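Local coordinates for sialidase B (PDB 4XJW), which cleaves terminal sialic acid from oligosaccharides, glycoproteins and glycolipids, acting as an exo-alpha-sialidase of glycosyl hydrolase family 33, at residues A[211-225]-A[237-251]. The protein carries 1 engineered substitution. Sequence-based numbering, arbitrary orientation.
Sequences LYTLSSGRVLSSIDA and INIATSYSDDNGKTW. With OPX ((1s,3R,4S)-1-[(cyclohexylamino)methyl]-3,4-dihydroxycyclopentanesulfonic acid), chain B.
Val219 and Ser244 start the antiparallel pairing of strands 219-225 and 237-244, the two middle strands of a four-stranded propeller blade; the second runs straight into the first BNR (Asp-box) repeat, 242-253. Backbone bonds form at alternate pairs, from Val219 with Ser244 to Ala225 with Asn238. Most are moderately straight, but Ile223 N to Ala240 O is bent and weak. Past the strand ends a water takes over, donating to Gly217 O and Ser244 O and accepting from Asn247 N.

The charged contact lies at the same end. Arg218 grips Asp245 side-on: NE meets OD1 at 2.8 Å, in the guanidinium plane and almost perfectly straight, while NH2 reaches OD2 at 3.0 Å, tilted 20° out of that plane. Both oxygens use syn lone pairs. The bend at chi3 (-71°) turns the guanidinium flat over one face of Tyr243, with Arg218 CZ 3.8 Å from the ring centroid, a cation-pi stack. Glu431 takes NH1 in a second salt bridge, so the guanidinium is held on several sides.

On the sheet face of Val219 and Ser221, the Trp251 indole folds back from the Asp-box: CH2 packs 3.8 Å from Val219 CG1 and 4.0 Å from Leu211 CD2. Ser244 CB sits over the centre of the indole. Toward the substrate end, Asp224, near Arg207, a probable substrate-binding residue, is salt-bridged to Arg226, and its CB rests on Ile237 CG2. Just before the turn 214-217, the inhibitor lays its cyclopentane over one face of Tyr212, and Thr213 N donates to its hydroxyl OAD at 3.0 Å.

Inside the Asp-box, Asp246 takes both Thr250 donors, with Thr250 OG1 2.7 Å from Asp246 OD2.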
# COMPACT_ATOMS: atom_id res chain seq x y z
N LEU A 211 8.19 6.42 5.27
CA LEU A 211 8.78 7.75 5.06
C LEU A 211 9.85 7.96 6.11
O LEU A 211 9.72 7.50 7.23
CB LEU A 211 7.72 8.84 5.23
CG LEU A 211 6.64 9.03 4.17
CD1 LEU A 211 5.58 10.02 4.65
CD2 LEU A 211 7.25 9.47 2.85
N TYR A 212 10.91 8.68 5.76
CA TYR A 212 11.98 8.96 6.70
C TYR A 212 12.69 10.22 6.23
O TYR A 212 13.01 10.37 5.05
CB TYR A 212 12.98 7.80 6.72
CG TYR A 212 13.95 7.82 7.88
CD1 TYR A 212 15.07 8.65 7.87
CD2 TYR A 212 13.77 7.00 8.97
CE1 TYR A 212 15.97 8.65 8.93
CE2 TYR A 212 14.65 6.99 10.03
CZ TYR A 212 15.76 7.81 10.00
OH TYR A 212 16.63 7.79 11.07
N THR A 213 12.95 11.12 7.17
CA THR A 213 13.60 12.39 6.84
C THR A 213 15.08 12.29 7.14
O THR A 213 15.49 12.09 8.28
CB THR A 213 12.97 13.54 7.63
OG1 THR A 213 11.57 13.59 7.35
CG2 THR A 213 13.62 14.88 7.27
N LEU A 214 15.89 12.41 6.08
CA LEU A 214 17.34 12.30 6.18
C LEU A 214 17.96 13.61 6.68
O LEU A 214 17.33 14.68 6.63
CB LEU A 214 17.96 11.89 4.83
CG LEU A 214 17.37 10.60 4.24
CD1 LEU A 214 18.02 10.34 2.87
CD2 LEU A 214 17.62 9.43 5.17
N SER A 215 19.19 13.50 7.18
CA SER A 215 19.88 14.67 7.73
C SER A 215 20.10 15.78 6.70
O SER A 215 20.16 16.98 7.05
CB SER A 215 21.20 14.25 8.37
OG SER A 215 22.14 13.80 7.42
N SER A 216 20.23 15.41 5.43
CA SER A 216 20.41 16.40 4.38
C SER A 216 19.12 17.17 4.10
O SER A 216 19.14 18.17 3.38
CB SER A 216 20.87 15.73 3.09
OG SER A 216 19.80 14.94 2.59
N GLY A 217 17.99 16.68 4.61
CA GLY A 217 16.69 17.27 4.31
C GLY A 217 15.93 16.50 3.24
O GLY A 217 14.74 16.74 3.01
N ARG A 218 16.64 15.60 2.56
CA ARG A 218 15.98 14.69 1.63
C ARG A 218 15.01 13.79 2.40
O ARG A 218 15.34 13.29 3.46
CB ARG A 218 17.01 13.85 0.87
CG ARG A 218 16.40 12.76 -0.01
CD ARG A 218 17.46 12.10 -0.89
NE ARG A 218 17.92 12.99 -1.95
CZ ARG A 218 18.83 12.66 -2.86
NH1 ARG A 218 19.39 11.46 -2.85
NH2 ARG A 218 19.18 13.55 -3.78
N VAL A 219 13.81 13.62 1.85
CA VAL A 219 12.82 12.73 2.45
C VAL A 219 12.77 11.48 1.58
O VAL A 219 12.61 11.58 0.36
CB VAL A 219 11.44 13.40 2.52
CG1 VAL A 219 10.42 12.45 3.15
CG2 VAL A 219 11.52 14.69 3.34
N LEU A 220 12.92 10.31 2.21
CA LEU A 220 12.98 9.04 1.50
C LEU A 220 11.72 8.23 1.79
O LEU A 220 11.19 8.27 2.92
CB LEU A 220 14.21 8.24 1.95
CG LEU A 220 14.54 6.91 1.26
CD1 LEU A 220 14.81 7.16 -0.22
CD2 LEU A 220 15.75 6.23 1.92
N SER A 221 11.23 7.52 0.78
CA SER A 221 10.08 6.63 0.97
C SER A 221 10.40 5.27 0.39
O SER A 221 10.98 5.17 -0.68
CB SER A 221 8.84 7.21 0.28
OG SER A 221 7.73 6.30 0.29
N SER A 222 10.01 4.22 1.10
CA SER A 222 10.03 2.87 0.52
C SER A 222 8.63 2.27 0.51
O SER A 222 7.72 2.78 1.16
CB SER A 222 11.03 1.94 1.22
OG SER A 222 10.69 1.70 2.57
N ILE A 223 8.48 1.19 -0.27
CA ILE A 223 7.16 0.61 -0.52
C ILE A 223 7.32 -0.81 -1.03
O ILE A 223 8.36 -1.16 -1.60
CB ILE A 223 6.38 1.48 -1.56
CG1 ILE A 223 4.89 1.15 -1.57
CG2 ILE A 223 6.89 1.27 -2.97
CD1 ILE A 223 4.05 2.23 -1.06
N ASP A 224 6.30 -1.63 -0.80
CA ASP A 224 6.14 -2.90 -1.51
C ASP A 224 5.55 -2.60 -2.88
O ASP A 224 4.45 -2.05 -2.96
CB ASP A 224 5.12 -3.79 -0.79
CG ASP A 224 5.66 -4.52 0.43
OD1 ASP A 224 6.62 -4.08 1.10
OD2 ASP A 224 5.06 -5.57 0.74
N ALA A 225 6.29 -2.93 -3.93
CA ALA A 225 5.79 -2.90 -5.29
C ALA A 225 5.20 -4.30 -5.50
O ALA A 225 5.95 -5.27 -5.63
CB ALA A 225 6.93 -2.62 -6.27
N ILE A 237 6.77 -9.64 -5.21
CA ILE A 237 6.84 -8.30 -4.63
C ILE A 237 8.29 -7.87 -4.58
O ILE A 237 9.15 -8.66 -4.20
CB ILE A 237 6.28 -8.28 -3.19
CG1 ILE A 237 4.86 -8.86 -3.13
CG2 ILE A 237 6.36 -6.86 -2.61
CD1 ILE A 237 4.38 -9.16 -1.71
N ASN A 238 8.56 -6.61 -4.97
CA ASN A 238 9.88 -6.00 -4.83
C ASN A 238 9.78 -4.83 -3.85
O ASN A 238 8.68 -4.34 -3.61
CB ASN A 238 10.38 -5.46 -6.19
CG ASN A 238 10.76 -6.56 -7.19
OD1 ASN A 238 11.20 -7.64 -6.81
ND2 ASN A 238 10.60 -6.25 -8.47
N ILE A 239 10.90 -4.37 -3.32
CA ILE A 239 10.92 -3.13 -2.52
C ILE A 239 11.41 -1.99 -3.40
O ILE A 239 12.49 -2.07 -3.99
CB ILE A 239 11.83 -3.24 -1.29
CG1 ILE A 239 11.47 -4.47 -0.43
CG2 ILE A 239 11.75 -1.96 -0.47
CD1 ILE A 239 10.00 -4.53 0.02
N ALA A 240 10.61 -0.92 -3.50
CA ALA A 240 10.96 0.23 -4.33
C ALA A 240 11.14 1.46 -3.44
O ALA A 240 10.60 1.52 -2.33
CB ALA A 240 9.90 0.49 -5.40
N THR A 241 11.90 2.43 -3.94
CA THR A 241 12.14 3.68 -3.20
C THR A 241 12.03 4.89 -4.11
O THR A 241 12.25 4.80 -5.32
CB THR A 241 13.51 3.71 -2.47
OG1 THR A 241 14.58 3.60 -3.41
CG2 THR A 241 13.67 2.57 -1.48
N SER A 242 11.72 6.03 -3.49
CA SER A 242 11.68 7.34 -4.14
C SER A 242 12.03 8.40 -3.10
O SER A 242 11.80 8.21 -1.91
CB SER A 242 10.29 7.58 -4.73
OG SER A 242 10.15 8.91 -5.24
N TYR A 243 12.62 9.52 -3.52
CA TYR A 243 12.96 10.57 -2.55
C TYR A 243 12.51 11.94 -3.06
O TYR A 243 12.29 12.14 -4.27
CB TYR A 243 14.49 10.60 -2.24
CG TYR A 243 15.33 10.66 -3.48
CD1 TYR A 243 15.59 11.87 -4.11
CD2 TYR A 243 15.81 9.49 -4.06
CE1 TYR A 243 16.34 11.92 -5.28
CE2 TYR A 243 16.55 9.52 -5.22
CZ TYR A 243 16.81 10.73 -5.83
OH TYR A 243 17.55 10.75 -6.99
N SER A 244 12.36 12.87 -2.13
CA SER A 244 12.01 14.24 -2.46
C SER A 244 13.06 15.17 -1.87
O SER A 244 13.43 15.02 -0.69
CB SER A 244 10.62 14.58 -1.91
OG SER A 244 10.41 15.98 -2.04
N ASP A 245 13.53 16.13 -2.66
CA ASP A 245 14.49 17.13 -2.18
C ASP A 245 13.85 18.48 -1.92
O ASP A 245 14.56 19.45 -1.58
CB ASP A 245 15.67 17.27 -3.16
CG ASP A 245 16.58 16.07 -3.12
OD1 ASP A 245 16.76 15.53 -2.02
OD2 ASP A 245 17.09 15.67 -4.18
N ASP A 246 12.54 18.57 -2.09
CA ASP A 246 11.84 19.84 -1.93
C ASP A 246 10.67 19.70 -0.96
O ASP A 246 9.58 20.21 -1.22
CB ASP A 246 11.40 20.41 -3.29
CG ASP A 246 10.57 19.43 -4.10
OD1 ASP A 246 10.17 18.37 -3.56
OD2 ASP A 246 10.31 19.72 -5.28
N ASN A 247 10.93 19.03 0.16
CA ASN A 247 9.96 18.91 1.24
C ASN A 247 8.65 18.24 0.81
O ASN A 247 7.57 18.61 1.28
CB ASN A 247 9.71 20.28 1.87
CG ASN A 247 10.95 20.82 2.55
OD1 ASN A 247 11.77 20.06 3.05
ND2 ASN A 247 11.10 22.14 2.54
N GLY A 248 8.77 17.29 -0.10
CA GLY A 248 7.64 16.48 -0.54
C GLY A 248 6.86 17.02 -1.72
O GLY A 248 5.87 16.41 -2.11
N LYS A 249 7.28 18.14 -2.29
CA LYS A 249 6.55 18.70 -3.42
C LYS A 249 6.68 17.84 -4.68
O LYS A 249 5.70 17.67 -5.42
CB LYS A 249 6.97 20.15 -3.70
CG LYS A 249 6.39 21.14 -2.70
CD LYS A 249 6.94 22.55 -2.90
CE LYS A 249 8.21 22.76 -2.09
NZ LYS A 249 9.11 23.81 -2.64
N THR A 250 7.88 17.31 -4.92
CA THR A 250 8.13 16.45 -6.07
C THR A 250 8.97 15.26 -5.64
O THR A 250 9.74 15.35 -4.68
CB THR A 250 8.86 17.16 -7.25
OG1 THR A 250 10.16 17.57 -6.83
CG2 THR A 250 8.04 18.35 -7.75
N TRP A 251 8.81 14.16 -6.36
CA TRP A 251 9.42 12.88 -6.02
C TRP A 251 10.15 12.29 -7.22
O TRP A 251 9.73 12.44 -8.36
CB TRP A 251 8.32 11.92 -5.51
CG TRP A 251 7.74 12.40 -4.21
CD1 TRP A 251 6.75 13.33 -4.03
CD2 TRP A 251 8.18 12.04 -2.89
NE1 TRP A 251 6.53 13.55 -2.69
CE2 TRP A 251 7.41 12.78 -1.97
CE3 TRP A 251 9.17 11.17 -2.41
CZ2 TRP A 251 7.56 12.65 -0.58
CZ3 TRP A 251 9.34 11.05 -1.03
CH2 TRP A 251 8.54 11.79 -0.13
CAF OPX B . 13.06 18.35 11.36
CAG OPX B . 14.39 18.18 12.03
CAH OPX B . 12.81 17.21 10.42
CAI OPX B . 14.46 16.86 12.75
CAJ OPX B . 12.89 15.87 11.10
CAK OPX B . 14.33 13.30 11.73
CAL OPX B . 12.72 11.67 12.86
CAM OPX B . 14.29 10.81 11.26
CAO OPX B . 12.26 10.36 12.33
CAP OPX B . 12.89 10.25 11.01
CAQ OPX B . 14.21 15.72 11.81
CAR OPX B . 14.11 11.88 12.33
NAN OPX B . 14.24 14.48 12.61
OAA OPX B . 15.08 12.68 14.66
OAB OPX B . 15.01 10.29 14.26
OAC OPX B . 10.88 10.30 12.25
OAD OPX B . 12.28 11.02 10.06
OAE OPX B . 16.63 11.63 13.11
SAS OPX B . 15.28 11.61 13.66
O HOH W 1 12.99 17.33 0.95